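Choline binding protein PCPA (Streptococcus pneumoniae, PDB 4CP6) is a choline-binding vaccine antigen of pneumococcus that probably anchors to cell-wall choline and displays a leucine-rich repeat domain at the surface. Local coordinates at residues 270-275 with 291-296; 314-319 with 337-342; 206-211 with 261-266. All blocks are in the same frame, centred on the assembly; numbering follows the deposited sequence.

Interaction 1: residues 270-275 with 291-296; sequences YLKKLE and AIKLEE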
ATOM      1  N   TYR A 270      -8.226  15.525   2.723  1.00 12.19           N
ATOM      2  CA  TYR A 270      -9.357  16.401   3.030  1.00 13.01           C
ATOM      3  C   TYR A 270      -9.991  16.240   4.374  1.00 15.96           C
ATOM      4  O   TYR A 270     -10.652  17.172   4.843  1.00 14.79           O
ATOM      5  CB  TYR A 270     -10.445  16.228   1.948  1.00 14.48           C
ATOM      6  CG  TYR A 270      -9.949  16.573   0.567  1.00 16.45           C
ATOM      7  CD1 TYR A 270      -9.576  17.876   0.240  1.00 19.35           C
ATOM      8  CD2 TYR A 270      -9.777  15.586  -0.402  1.00 17.29           C
ATOM      9  CE1 TYR A 270      -9.067  18.187  -1.017  1.00 20.48           C
ATOM     10  CE2 TYR A 270      -9.311  15.896  -1.676  1.00 17.86           C
ATOM     11  CZ  TYR A 270      -8.954  17.198  -1.981  1.00 22.39           C
ATOM     12  OH  TYR A 270      -8.464  17.498  -3.237  1.00 21.10           O
ATOM     13  N   LEU A 271      -9.877  15.062   5.000  1.00 12.51           N
ATOM     14  CA  LEU A 271     -10.557  14.850   6.262  1.00 12.55           C
ATOM     15  C   LEU A 271     -10.017  15.731   7.396  1.00 13.68           C
ATOM     16  O   LEU A 271      -8.820  15.704   7.666  1.00 13.90           O
ATOM     17  CB  LEU A 271     -10.421  13.351   6.613  1.00 12.59           C
ATOM     18  CG  LEU A 271     -11.217  12.837   7.779  1.00 14.80           C
ATOM     19  CD1 LEU A 271     -12.734  13.025   7.560  1.00 15.74           C
ATOM     20  CD2 LEU A 271     -10.935  11.364   8.014  1.00 16.63           C
ATOM     21  N   LYS A 272     -10.912  16.445   8.107  1.00 12.88           N
ATOM     22  CA  LYS A 272     -10.530  17.294   9.228  1.00 12.07           C
ATOM     23  C   LYS A 272     -10.959  16.739  10.557  1.00 12.45           C
ATOM     24  O   LYS A 272     -10.277  16.978  11.549  1.00 12.95           O
ATOM     25  CB  LYS A 272     -11.157  18.708   9.077  1.00 15.01           C
ATOM     26  CG  LYS A 272     -10.676  19.470   7.849  1.00 16.31           C
ATOM     27  CD  LYS A 272     -11.314  20.886   7.770  1.00 19.20           C
ATOM     28  CE  LYS A 272     -10.603  21.683   6.699  1.00 27.14           C
ATOM     29  NZ  LYS A 272     -11.107  23.090   6.596  1.00 31.72           N
ATOM     30  N   LYS A 273     -12.097  16.025  10.630  1.00 11.94           N
ATOM     31  CA  LYS A 273     -12.601  15.513  11.891  0.50 12.38           C
ATOM     32  C   LYS A 273     -12.962  14.045  11.725  1.00 14.37           C
ATOM     33  O   LYS A 273     -13.740  13.702  10.828  1.00 14.76           O
ATOM     34  CB  LYS A 273     -13.826  16.345  12.330  0.50 14.23           C
ATOM     35  CG  LYS A 273     -14.486  15.865  13.622  0.50 18.38           C
ATOM     36  CD  LYS A 273     -15.604  16.803  14.058  0.50 21.23           C
ATOM     37  CE  LYS A 273     -16.340  16.232  15.248  0.50 27.07           C
ATOM     38  NZ  LYS A 273     -17.508  17.063  15.629  0.50 25.45           N
ATOM     39  N   LEU A 274     -12.392  13.197  12.568  1.00 12.56           N
ATOM     40  CA  LEU A 274     -12.644  11.762  12.498  1.00 11.97           C
ATOM     41  C   LEU A 274     -13.126  11.285  13.838  1.00 14.65           C
ATOM     42  O   LEU A 274     -12.467  11.516  14.868  1.00 15.27           O
ATOM     43  CB  LEU A 274     -11.364  11.044  12.086  1.00 11.95           C
ATOM     44  CG  LEU A 274     -11.405   9.520  12.054  1.00 13.59           C
ATOM     45  CD1 LEU A 274     -12.496   8.998  11.068  1.00 13.58           C
ATOM     46  CD2 LEU A 274     -10.063   8.988  11.631  1.00 15.01           C
ATOM     47  N   GLU A 275     -14.305  10.658  13.853  1.00 14.60           N
ATOM     48  CA  GLU A 275     -14.815  10.091  15.089  1.00 14.39           C
ATOM     49  C   GLU A 275     -14.767   8.593  14.998  1.00 14.89           C
ATOM     50  O   GLU A 275     -15.419   8.036  14.108  1.00 16.19           O
ATOM     51  CB  GLU A 275     -16.232  10.568  15.408  1.00 17.61           C
ATOM     52  CG  GLU A 275     -16.226  11.989  15.929  1.00 30.39           C
ATOM     53  CD  GLU A 275     -17.618  12.465  16.247  1.00 55.49           C
ATOM     54  OE1 GLU A 275     -18.349  12.806  15.290  1.00 40.38           O
ATOM     55  OE2 GLU A 275     -18.019  12.368  17.428  1.00 50.55           O
ATOM     56  N   ALA A 291      -1.934  12.202   6.849  1.00 11.44           N
ATOM     57  CA  ALA A 291      -3.322  12.696   6.759  1.00 12.11           C
ATOM     58  C   ALA A 291      -3.145  14.153   7.182  1.00 12.45           C
ATOM     59  O   ALA A 291      -3.120  14.489   8.389  1.00 12.78           O
ATOM     60  CB  ALA A 291      -4.234  11.953   7.718  1.00 12.98           C
ATOM     61  N   ILE A 292      -2.934  15.020   6.182  1.00 11.37           N
ATOM     62  CA  ILE A 292      -2.441  16.384   6.444  1.00 11.56           C
ATOM     63  C   ILE A 292      -3.491  17.427   6.792  1.00 14.45           C
ATOM     64  O   ILE A 292      -3.106  18.559   7.157  1.00 13.88           O
ATOM     65  CB  ILE A 292      -1.556  16.866   5.287  1.00 14.50           C
ATOM     66  CG1 ILE A 292      -2.342  16.988   3.953  1.00 14.80           C
ATOM     67  CG2 ILE A 292      -0.328  15.958   5.127  1.00 15.27           C
ATOM     68  CD1 ILE A 292      -1.521  17.641   2.805  1.00 18.89           C
ATOM     69  N   LYS A 293      -4.777  17.081   6.747  1.00 11.81           N
ATOM     70  CA  LYS A 293      -5.791  18.046   7.168  1.00 12.14           C
ATOM     71  C   LYS A 293      -6.471  17.651   8.489  1.00 14.42           C
ATOM     72  O   LYS A 293      -7.233  18.437   9.040  1.00 13.51           O
ATOM     73  CB  LYS A 293      -6.862  18.235   6.090  1.00 13.64           C
ATOM     74  CG  LYS A 293      -6.443  19.204   4.993  1.00 17.08           C
ATOM     75  CD  LYS A 293      -7.715  19.839   4.446  1.00 22.49           C
ATOM     76  CE  LYS A 293      -7.593  20.529   3.117  1.00 31.71           C
ATOM     77  NZ  LYS A 293      -8.872  21.247   2.797  1.00 29.08           N
ATOM     78  N   LEU A 294      -6.185  16.435   9.025  1.00 11.96           N
ATOM     79  CA  LEU A 294      -6.826  15.941  10.239  1.00 11.86           C
ATOM     80  C   LEU A 294      -6.553  16.876  11.406  1.00 13.10           C
ATOM     81  O   LEU A 294      -5.389  17.099  11.729  1.00 12.52           O
ATOM     82  CB  LEU A 294      -6.341  14.518  10.553  1.00 13.24           C
ATOM     83  CG  LEU A 294      -7.041  13.813  11.698  1.00 16.71           C
ATOM     84  CD1 LEU A 294      -8.517  13.482  11.340  1.00 17.76           C
ATOM     85  CD2 LEU A 294      -6.279  12.539  12.080  1.00 20.68           C
ATOM     86  N   GLU A 295      -7.602  17.447  11.996  1.00 11.72           N
ATOM     87  CA  GLU A 295      -7.468  18.400  13.103  1.00 12.57           C
ATOM     88  C   GLU A 295      -7.833  17.761  14.415  1.00 13.40           C
ATOM     89  O   GLU A 295      -7.290  18.112  15.466  1.00 12.88           O
ATOM     90  CB  GLU A 295      -8.392  19.606  12.873  1.00 14.61           C
ATOM     91  CG  GLU A 295      -7.956  20.471  11.701  1.00 16.00           C
ATOM     92  CD  GLU A 295      -8.878  21.625  11.360  1.00 21.17           C
ATOM     93  OE1 GLU A 295      -9.917  21.775  12.043  1.00 26.26           O
ATOM     94  OE2 GLU A 295      -8.598  22.331  10.362  1.00 20.94           O
ATOM     95  N   GLU A 296      -8.830  16.864  14.366  1.00 12.80           N
ATOM     96  CA  GLU A 296      -9.343  16.228  15.554  1.00 13.35           C
ATOM     97  C   GLU A 296      -9.701  14.787  15.300  1.00 13.21           C
ATOM     98  O   GLU A 296     -10.219  14.448  14.251  1.00 14.13           O
ATOM     99  CB  GLU A 296     -10.545  16.987  16.151  1.00 16.61           C
ATOM    100  CG  GLU A 296     -11.550  17.526  15.170  1.00 31.82           C
ATOM    101  CD  GLU A 296     -12.586  18.423  15.822  1.00 53.32           C
ATOM    102  OE1 GLU A 296     -13.226  17.988  16.807  1.00 35.28           O
ATOM    103  OE2 GLU A 296     -12.770  19.560  15.331  1.00 48.37           O
TER
HETATM  104  O   HOH W   1     -11.093  19.526   3.435  1.00 19.64           O
HETATM  105  O   HOH W   2      -6.469  14.704   6.541  1.00 12.45           O
HETATM  106  O   HOH W   3      -8.667  23.537   4.743  1.00 29.76           O
HETATM  107  O   HOH W   4      -9.861  24.352   9.085  1.00 35.79           O

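Interaction 2: residues 314-319 with 337-342; sequences NLELKE and LPKLKS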
ATOM      1  N   ASN A 314       0.929  14.406  10.713  1.00 11.57           N
ATOM      2  CA  ASN A 314      -0.405  15.006  10.758  1.00 11.17           C
ATOM      3  C   ASN A 314      -0.234  16.513  11.000  1.00 12.12           C
ATOM      4  O   ASN A 314      -0.260  16.991  12.142  1.00 11.86           O
ATOM      5  CB  ASN A 314      -1.249  14.372  11.824  1.00 10.92           C
ATOM      6  CG  ASN A 314      -1.448  12.912  11.531  1.00 11.57           C
ATOM      7  OD1 ASN A 314      -2.147  12.540  10.554  1.00 14.14           O
ATOM      8  ND2 ASN A 314      -0.840  12.079  12.314  1.00 10.15           N
ATOM      9  N   LEU A 315      -0.061  17.241   9.877  1.00 12.19           N
ATOM     10  CA  LEU A 315       0.308  18.663   9.879  1.00 12.61           C
ATOM     11  C   LEU A 315      -0.672  19.581  10.598  1.00 14.20           C
ATOM     12  O   LEU A 315      -0.247  20.663  11.047  1.00 14.61           O
ATOM     13  CB  LEU A 315       0.537  19.153   8.452  1.00 13.22           C
ATOM     14  CG  LEU A 315       1.576  18.416   7.606  1.00 16.22           C
ATOM     15  CD1 LEU A 315       1.746  19.107   6.242  1.00 16.41           C
ATOM     16  CD2 LEU A 315       2.936  18.321   8.320  1.00 19.22           C
ATOM     17  N   GLU A 316      -1.947  19.169  10.739  1.00 11.87           N
ATOM     18  CA  GLU A 316      -2.954  20.004  11.378  1.00 11.77           C
ATOM     19  C   GLU A 316      -3.536  19.460  12.660  1.00 12.81           C
ATOM     20  O   GLU A 316      -4.455  20.056  13.226  1.00 13.17           O
ATOM     21  CB  GLU A 316      -4.095  20.313  10.391  1.00 13.03           C
ATOM     22  CG  GLU A 316      -3.667  21.140   9.196  1.00 15.41           C
ATOM     23  CD  GLU A 316      -3.276  22.586   9.440  1.00 21.56           C
ATOM     24  OE1 GLU A 316      -3.720  23.185  10.442  1.00 25.10           O
ATOM     25  OE2 GLU A 316      -2.534  23.120   8.590  1.00 23.18           O
ATOM     26  N   LEU A 317      -3.040  18.290  13.144  1.00 10.94           N
ATOM     27  CA  LEU A 317      -3.645  17.698  14.336  1.00 11.47           C
ATOM     28  C   LEU A 317      -3.422  18.552  15.556  1.00 12.83           C
ATOM     29  O   LEU A 317      -2.271  18.816  15.903  1.00 12.11           O
ATOM     30  CB  LEU A 317      -3.108  16.273  14.500  1.00 11.82           C
ATOM     31  CG  LEU A 317      -3.636  15.446  15.654  1.00 13.70           C
ATOM     32  CD1 LEU A 317      -5.109  15.199  15.523  1.00 12.74           C
ATOM     33  CD2 LEU A 317      -2.859  14.144  15.732  1.00 14.89           C
ATOM     34  N   LYS A 318      -4.497  18.972  16.237  1.00 11.88           N
ATOM     35  CA  LYS A 318      -4.359  19.942  17.327  1.00 12.29           C
ATOM     36  C   LYS A 318      -4.180  19.367  18.708  1.00 14.23           C
ATOM     37  O   LYS A 318      -3.591  20.031  19.566  1.00 13.62           O
ATOM     38  CB  LYS A 318      -5.577  20.887  17.349  1.00 14.97           C
ATOM     39  CG  LYS A 318      -5.829  21.611  16.022  1.00 20.28           C
ATOM     40  CD  LYS A 318      -7.137  22.433  16.078  1.00 26.36           C
ATOM     41  CE  LYS A 318      -7.363  23.216  14.801  1.00 34.91           C
ATOM     42  NZ  LYS A 318      -8.507  24.157  14.910  1.00 51.34           N
ATOM     43  N   GLU A 319      -4.709  18.164  18.950  1.00 13.73           N
ATOM     44  CA  GLU A 319      -4.684  17.550  20.276  1.00 15.01           C
ATOM     45  C   GLU A 319      -4.832  16.075  20.093  1.00 15.71           C
ATOM     46  O   GLU A 319      -5.370  15.631  19.069  1.00 14.49           O
ATOM     47  CB  GLU A 319      -5.892  18.079  21.101  1.00 17.98           C
ATOM     48  CG  GLU A 319      -5.980  17.581  22.534  1.00 31.30           C
ATOM     49  CD  GLU A 319      -7.117  18.133  23.373  1.00 48.89           C
ATOM     50  OE1 GLU A 319      -7.965  18.872  22.825  1.00 45.88           O
ATOM     51  OE2 GLU A 319      -7.159  17.818  24.586  1.00 34.25           O
ATOM     52  N   LEU A 337       4.209  16.065  14.479  1.00 11.63           N
ATOM     53  CA  LEU A 337       2.859  16.616  14.721  1.00 11.23           C
ATOM     54  C   LEU A 337       3.027  18.100  15.056  1.00 12.44           C
ATOM     55  O   LEU A 337       2.997  18.489  16.219  1.00 12.88           O
ATOM     56  CB  LEU A 337       2.187  15.841  15.863  1.00 10.78           C
ATOM     57  CG  LEU A 337       2.167  14.287  15.663  1.00 12.49           C
ATOM     58  CD1 LEU A 337       1.761  13.557  16.886  1.00 13.54           C
ATOM     59  CD2 LEU A 337       1.323  13.879  14.451  1.00 12.62           C
ATOM     60  N   PRO A 338       3.309  18.905  13.993  1.00 12.35           N
ATOM     61  CA  PRO A 338       3.739  20.291  14.239  1.00 12.87           C
ATOM     62  C   PRO A 338       2.722  21.259  14.813  1.00 16.32           C
ATOM     63  O   PRO A 338       3.134  22.350  15.265  1.00 15.11           O
ATOM     64  CB  PRO A 338       4.221  20.760  12.884  1.00 14.74           C
ATOM     65  CG  PRO A 338       3.487  19.891  11.868  1.00 18.15           C
ATOM     66  CD  PRO A 338       3.417  18.543  12.560  1.00 13.97           C
ATOM     67  N   LYS A 339       1.420  20.900  14.805  1.00 13.09           N
ATOM     68  CA  LYS A 339       0.383  21.756  15.361  1.00 13.39           C
ATOM     69  C   LYS A 339      -0.243  21.143  16.595  1.00 15.83           C
ATOM     70  O   LYS A 339      -1.198  21.692  17.150  1.00 15.77           O
ATOM     71  CB  LYS A 339      -0.676  22.099  14.305  1.00 15.42           C
ATOM     72  CG  LYS A 339      -0.138  23.081  13.256  1.00 16.82           C
ATOM     73  CD  LYS A 339      -1.249  23.656  12.413  1.00 27.22           C
ATOM     74  CE  LYS A 339      -0.821  24.871  11.623  1.00 31.32           C
ATOM     75  NZ  LYS A 339      -1.973  25.438  10.846  1.00 30.19           N
ATOM     76  N   LEU A 340       0.330  20.001  17.077  1.00 13.18           N
ATOM     77  CA  LEU A 340      -0.177  19.358  18.277  1.00 11.96           C
ATOM     78  C   LEU A 340       0.097  20.262  19.475  1.00 13.80           C
ATOM     79  O   LEU A 340       1.270  20.521  19.770  1.00 13.17           O
ATOM     80  CB  LEU A 340       0.510  17.990  18.479  1.00 11.53           C
ATOM     81  CG  LEU A 340      -0.075  17.114  19.577  1.00 12.55           C
ATOM     82  CD1 LEU A 340      -1.383  16.484  19.134  1.00 14.29           C
ATOM     83  CD2 LEU A 340       0.883  15.988  19.978  1.00 13.81           C
ATOM     84  N   LYS A 341      -0.946  20.754  20.147  1.00 12.86           N
ATOM     85  CA  LYS A 341      -0.791  21.635  21.297  1.00 12.80           C
ATOM     86  C   LYS A 341      -0.801  20.886  22.614  1.00 14.05           C
ATOM     87  O   LYS A 341      -0.163  21.299  23.591  1.00 13.11           O
ATOM     88  CB  LYS A 341      -1.950  22.663  21.281  1.00 14.66           C
ATOM     89  CG  LYS A 341      -1.909  23.626  20.106  1.00 25.24           C
ATOM     90  CD  LYS A 341      -3.058  24.653  20.156  1.00 37.99           C
ATOM     91  CE  LYS A 341      -4.352  24.112  19.582  1.00 48.12           C
ATOM     92  NZ  LYS A 341      -5.285  25.201  19.184  1.00 59.28           N
ATOM     93  N   SER A 342      -1.520  19.758  22.656  1.00 12.45           N
ATOM     94  CA  SER A 342      -1.681  19.040  23.891  1.00 12.31           C
ATOM     95  C   SER A 342      -1.788  17.551  23.650  1.00 13.04           C
ATOM     96  O   SER A 342      -2.420  17.138  22.669  1.00 13.04           O
ATOM     97  CB  SER A 342      -2.969  19.517  24.567  1.00 15.17           C
ATOM     98  OG  SER A 342      -3.167  18.925  25.838  1.00 20.45           O
TER
HETATM   99  O   HOH W   5      -0.063  24.139   8.527  1.00 40.01           O
HETATM  100  O   HOH W   6      -4.769  16.720  25.304  1.00 21.29           O

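Interaction 3: residues 206-211 with 261-266; sequences FRLTTS and ASYSFN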
ATOM      1  N   PHE A 206      -2.919  -0.005  -1.200  1.00  9.88           N
ATOM      2  CA  PHE A 206      -2.840   1.316  -1.795  1.00  9.30           C
ATOM      3  C   PHE A 206      -1.747   2.166  -1.128  1.00 10.73           C
ATOM      4  O   PHE A 206      -1.825   3.394  -1.165  1.00 10.63           O
ATOM      5  CB  PHE A 206      -4.203   1.996  -1.659  1.00 11.30           C
ATOM      6  CG  PHE A 206      -5.309   1.180  -2.293  1.00 10.60           C
ATOM      7  CD1 PHE A 206      -5.432   1.105  -3.670  1.00 12.30           C
ATOM      8  CD2 PHE A 206      -6.252   0.522  -1.509  1.00 11.66           C
ATOM      9  CE1 PHE A 206      -6.452   0.346  -4.261  1.00 13.55           C
ATOM     10  CE2 PHE A 206      -7.278  -0.234  -2.105  1.00 13.48           C
ATOM     11  CZ  PHE A 206      -7.379  -0.288  -3.478  1.00 12.99           C
ATOM     12  N   ARG A 207      -0.732   1.537  -0.524  1.00 10.29           N
ATOM     13  CA  ARG A 207       0.287   2.269   0.223  1.00  9.85           C
ATOM     14  C   ARG A 207       0.844   3.441  -0.566  1.00 10.38           C
ATOM     15  O   ARG A 207       1.296   3.249  -1.675  1.00 10.80           O
ATOM     16  CB  ARG A 207       1.413   1.313   0.627  1.00 10.94           C
ATOM     17  CG  ARG A 207       2.562   2.011   1.374  1.00 13.73           C
ATOM     18  CD  ARG A 207       3.678   1.040   1.785  1.00 14.72           C
ATOM     19  NE  ARG A 207       4.801   1.780   2.376  1.00 18.26           N
ATOM     20  CZ  ARG A 207       5.780   2.381   1.699  1.00 33.34           C
ATOM     21  NH1 ARG A 207       5.813   2.326   0.378  1.00 24.37           N
ATOM     22  NH2 ARG A 207       6.716   3.059   2.341  1.00 29.07           N
ATOM     23  N   LEU A 208       0.834   4.653   0.018  1.00 10.13           N
ATOM     24  CA  LEU A 208       1.397   5.879  -0.569  1.00 11.27           C
ATOM     25  C   LEU A 208       0.702   6.342  -1.839  1.00 11.80           C
ATOM     26  O   LEU A 208       1.138   7.331  -2.448  1.00 12.87           O
ATOM     27  CB  LEU A 208       2.916   5.751  -0.794  1.00 12.39           C
ATOM     28  CG  LEU A 208       3.839   5.509   0.429  1.00 20.58           C
ATOM     29  CD1 LEU A 208       5.297   5.797   0.073  1.00 20.88           C
ATOM     30  CD2 LEU A 208       3.482   6.315   1.631  1.00 20.08           C
ATOM     31  N   THR A 209      -0.426   5.717  -2.204  1.00 10.32           N
ATOM     32  CA  THR A 209      -1.206   6.208  -3.336  1.00  9.69           C
ATOM     33  C   THR A 209      -1.923   7.528  -2.946  1.00 11.15           C
ATOM     34  O   THR A 209      -2.382   7.676  -1.815  1.00 11.18           O
ATOM     35  CB  THR A 209      -2.138   5.105  -3.816  1.00 11.32           C
ATOM     36  OG1 THR A 209      -1.283   4.163  -4.464  1.00 10.43           O
ATOM     37  CG2 THR A 209      -3.183   5.604  -4.831  1.00 11.44           C
ATOM     38  N   THR A 210      -1.974   8.481  -3.893  1.00 10.47           N
ATOM     39  CA  THR A 210      -2.445   9.828  -3.592  1.00 10.87           C
ATOM     40  C   THR A 210      -3.615  10.285  -4.441  1.00 13.76           C
ATOM     41  O   THR A 210      -4.004  11.453  -4.335  1.00 13.06           O
ATOM     42  CB  THR A 210      -1.276  10.807  -3.819  1.00 12.56           C
ATOM     43  OG1 THR A 210      -0.788  10.659  -5.160  1.00 12.54           O
ATOM     44  CG2 THR A 210      -0.133  10.611  -2.823  1.00 12.93           C
ATOM     45  N   SER A 211      -4.173   9.398  -5.264  1.00 11.30           N
ATOM     46  CA  SER A 211      -5.134   9.779  -6.285  1.00 10.84           C
ATOM     47  C   SER A 211      -6.562   9.279  -6.145  1.00 12.90           C
ATOM     48  O   SER A 211      -7.466   9.814  -6.813  1.00 12.49           O
ATOM     49  CB  SER A 211      -4.584   9.302  -7.624  1.00 12.47           C
ATOM     50  OG  SER A 211      -4.277   7.910  -7.582  1.00 12.13           O
ATOM     51  N   ALA A 261      -7.145  -0.810   9.175  1.00  9.03           N
ATOM     52  CA  ALA A 261      -6.008  -1.519   8.592  1.00  8.76           C
ATOM     53  C   ALA A 261      -4.805  -0.609   8.505  1.00 10.42           C
ATOM     54  O   ALA A 261      -4.915   0.629   8.509  1.00  9.57           O
ATOM     55  CB  ALA A 261      -6.364  -1.976   7.174  1.00  9.78           C
ATOM     56  N   SER A 262      -3.649  -1.224   8.378  1.00  9.42           N
ATOM     57  CA  SER A 262      -2.446  -0.458   8.162  0.50  8.04           C
ATOM     58  C   SER A 262      -2.610   0.398   6.899  1.00 10.83           C
ATOM     59  O   SER A 262      -3.218  -0.057   5.908  1.00 10.03           O
ATOM     60  CB  SER A 262      -1.251  -1.389   8.028  0.50  9.25           C
ATOM     61  OG  SER A 262      -1.458  -2.428   7.085  0.50  7.95           O
ATOM     62  N   TYR A 263      -2.090   1.648   6.943  1.00  9.55           N
ATOM     63  CA  TYR A 263      -2.138   2.612   5.832  1.00  9.44           C
ATOM     64  C   TYR A 263      -3.574   2.986   5.401  1.00  9.57           C
ATOM     65  O   TYR A 263      -3.748   3.614   4.337  1.00  9.84           O
ATOM     66  CB  TYR A 263      -1.350   2.057   4.621  1.00 10.44           C
ATOM     67  CG  TYR A 263       0.149   2.092   4.835  1.00  8.71           C
ATOM     68  CD1 TYR A 263       0.819   1.020   5.427  1.00 10.11           C
ATOM     69  CD2 TYR A 263       0.897   3.208   4.470  1.00 10.79           C
ATOM     70  CE1 TYR A 263       2.196   1.048   5.610  1.00 10.29           C
ATOM     71  CE2 TYR A 263       2.277   3.241   4.643  1.00 10.87           C
ATOM     72  CZ  TYR A 263       2.916   2.166   5.229  1.00 10.57           C
ATOM     73  OH  TYR A 263       4.301   2.228   5.364  1.00 13.44           O
ATOM     74  N   SER A 264      -4.579   2.700   6.246  1.00  8.16           N
ATOM     75  CA  SER A 264      -5.957   2.942   5.815  1.00  9.39           C
ATOM     76  C   SER A 264      -6.336   4.391   5.519  1.00 11.37           C
ATOM     77  O   SER A 264      -7.254   4.588   4.711  1.00 10.84           O
ATOM     78  CB  SER A 264      -6.961   2.355   6.790  1.00 10.30           C
ATOM     79  OG  SER A 264      -6.678   2.749   8.128  1.00 10.78           O
ATOM     80  N   PHE A 265      -5.719   5.394   6.172  1.00 10.21           N
ATOM     81  CA  PHE A 265      -5.985   6.824   5.888  1.00  9.76           C
ATOM     82  C   PHE A 265      -4.685   7.479   5.453  1.00 11.13           C
ATOM     83  O   PHE A 265      -4.521   8.699   5.585  1.00 10.88           O
ATOM     84  CB  PHE A 265      -6.568   7.585   7.117  1.00 10.56           C
ATOM     85  CG  PHE A 265      -7.955   7.165   7.523  1.00  9.41           C
ATOM     86  CD1 PHE A 265      -8.172   5.951   8.174  1.00 11.30           C
ATOM     87  CD2 PHE A 265      -9.050   7.996   7.279  1.00 10.76           C
ATOM     88  CE1 PHE A 265      -9.461   5.587   8.604  1.00 11.05           C
ATOM     89  CE2 PHE A 265     -10.330   7.634   7.715  1.00 10.82           C
ATOM     90  CZ  PHE A 265     -10.536   6.421   8.345  1.00  9.83           C
ATOM     91  N   ASN A 266      -3.759   6.701   4.895  1.00  9.61           N
ATOM     92  CA  ASN A 266      -2.496   7.252   4.444  1.00 10.28           C
ATOM     93  C   ASN A 266      -2.719   8.303   3.352  1.00 11.15           C
ATOM     94  O   ASN A 266      -3.527   8.089   2.452  1.00 11.68           O
ATOM     95  CB  ASN A 266      -1.613   6.126   3.919  1.00 10.74           C
ATOM     96  CG  ASN A 266      -0.234   6.531   3.536  1.00 10.93           C
ATOM     97  OD1 ASN A 266       0.477   7.264   4.288  1.00 14.04           O
ATOM     98  ND2 ASN A 266       0.229   5.976   2.478  1.00  8.56           N
TER
HETATM   99  O   HOH W   7      -2.626   3.474   1.729  1.00 10.91           O
HETATM  100  O   HOH W   8       5.973   4.362   4.555  1.00 22.82           O
HETATM  101  O   HOH W   9      -3.227   6.255   0.330  1.00 11.86           O

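Interaction 1: residues 270-275 with 291-296
Two successive coils of the leucine-rich repeat solenoid meet where K272 and K273 lie against L294, E295 and E296, at the entry to the short parallel strands 273-275 and 296-298. K272 O accepts from two amides: E295 N donates at 2.8 Å to K272 O from the side, and E296 N reaches the same K272 O at 3.2 Å almost head-on, so one oxygen can take both. The ladder continues as L274 N donates a hydrogen bond to E296 O (3.0 Å), while the alpha C-H groups of K272 and K273 approach K293 O and E296 O. On the inner side of the coil, L294 swings CG anti to its own nitrogen (chi1 -173°), which carries CD1 to within 3.8 Å of L274 CB in the buried interior.

On the outer side the long chains are charged. K272 runs alongside E295, pointing the same way, but K272 NZ and E295 OE2 stay 4.6 Å apart and are bridged by a water; another water joins K272 NZ to K293 NZ, so the two ammonium groups share a solvent oxygen. K293 NZ also reaches Y270 O through a water. The aliphatic parts of K273 and E296 touch in one of the two K273 conformers, a contact that is therefore doubtful.

Strand 273-275 is the middle one of three: its other edge pairs with strand 250-252, where L271 and L274 pack on Y251, and L274 also touches F288 in the loop beyond strand 282-283.

Interaction 2: residues 314-319 with 337-342
E316 and K339 form the salt bridge of this contact, lying side by side and pointing the same way. K339 NZ meets E316 OE1 at 2.9 Å on the syn side, 20° out of the carboxylate plane; its bond to E316 OE2 is weak, and a water that donates to OE2 lies beside it. A bend at chi2 (-69°) brings the E316 carboxylate alongside the end of the extended lysine, whose CG packs 3.3 Å from L315 O. Among backbone atoms, K341 N donates to K318 O at 2.8 Å. A water spans E319 OE2 and S342 OG, whereas S342 N is buried without a partner. Apolar contacts occur on the inner side and at the turn: L337 CD2 lies 3.7 Å from N314 CB, L315 CD2 comes within 3.9 Å of P338 CG, and L317 CG is 4.3 Å from L340 CD1, which also rests against the E319 backbone.

Type I turns at 314-317 and 337-340 take the same place in consecutive coils, each leading into a strand of the same parallel sheet. Leucines L317 and L340 face inward while charged chains line the outside, as expected of a leucine-rich repeat solenoid of the BspA type.

Interaction 3: residues 206-211 with 261-266
Y263 OH is held by R207 from two positions: R207 NE donates to it directly at 3.1 Å, and a water accepts a hydrogen bond from R207 NH2 (2.7 Å) while lying within hydrogen-bonding distance of the same hydroxyl. The direct bond is fairly straight, 162° at the hydrogen, and Y263 OH sits at the guanidinium edge, in its plane. R207 reaches this point because its chain stays extended from CG to NE (chi1 178°), running alongside the tyrosine and pointing the same way. Its CG lies over one ring face, 3.8 Å from the Y263 ring centroid, as a CH-pi contact, whereas the guanidinium itself is turned 69° against the ring. A slighter contact is that of L208 CD2, 4.5 Å from Y263 CE2, approaching obliquely.

Both backbones turn here, with type II turns at 206-209 and 261-264 and a type I turn at 263-266. The contact joins loops of two leucine-rich repeat ranges, 50 residues apart in sequence. Waters lie between the main chains: one is 2.7 Å from T209 O and 2.8 Å from N266 O, with more acceptors in reach than it has protons, and another lies near Y263 O and, weakly, F206 O. The L208 side chain slants across that of N266, with CD2 close to the N266 amide. Behind the contact, Y263 stacks on F286, and T209 OG1 is bonded to F183 O and L186 N.

How the interactions relate
Along the chain, interaction 3 closes first, then interaction 1, then interaction 2. The centres of interactions 1 and 2 are about 11 Å apart and the two contacts touch: E295 O and K318 N, 3.0 Å apart, are probably hydrogen-bonded, and 291-296 and 314-319 belong to adjacent coils. Strands 273-275 and 296-298 share one parallel sheet, 319-322 and 342-345 the next. Interaction 3 lies about 15 Å from interaction 1 and about 20 Å from interaction 2, centre to centre; it meets interaction 1 through F265, whose CE2 lies 3.8 Å from L271 CD2. Together they trace a path from the junction of the two repeat ranges into the second, coil upon coil.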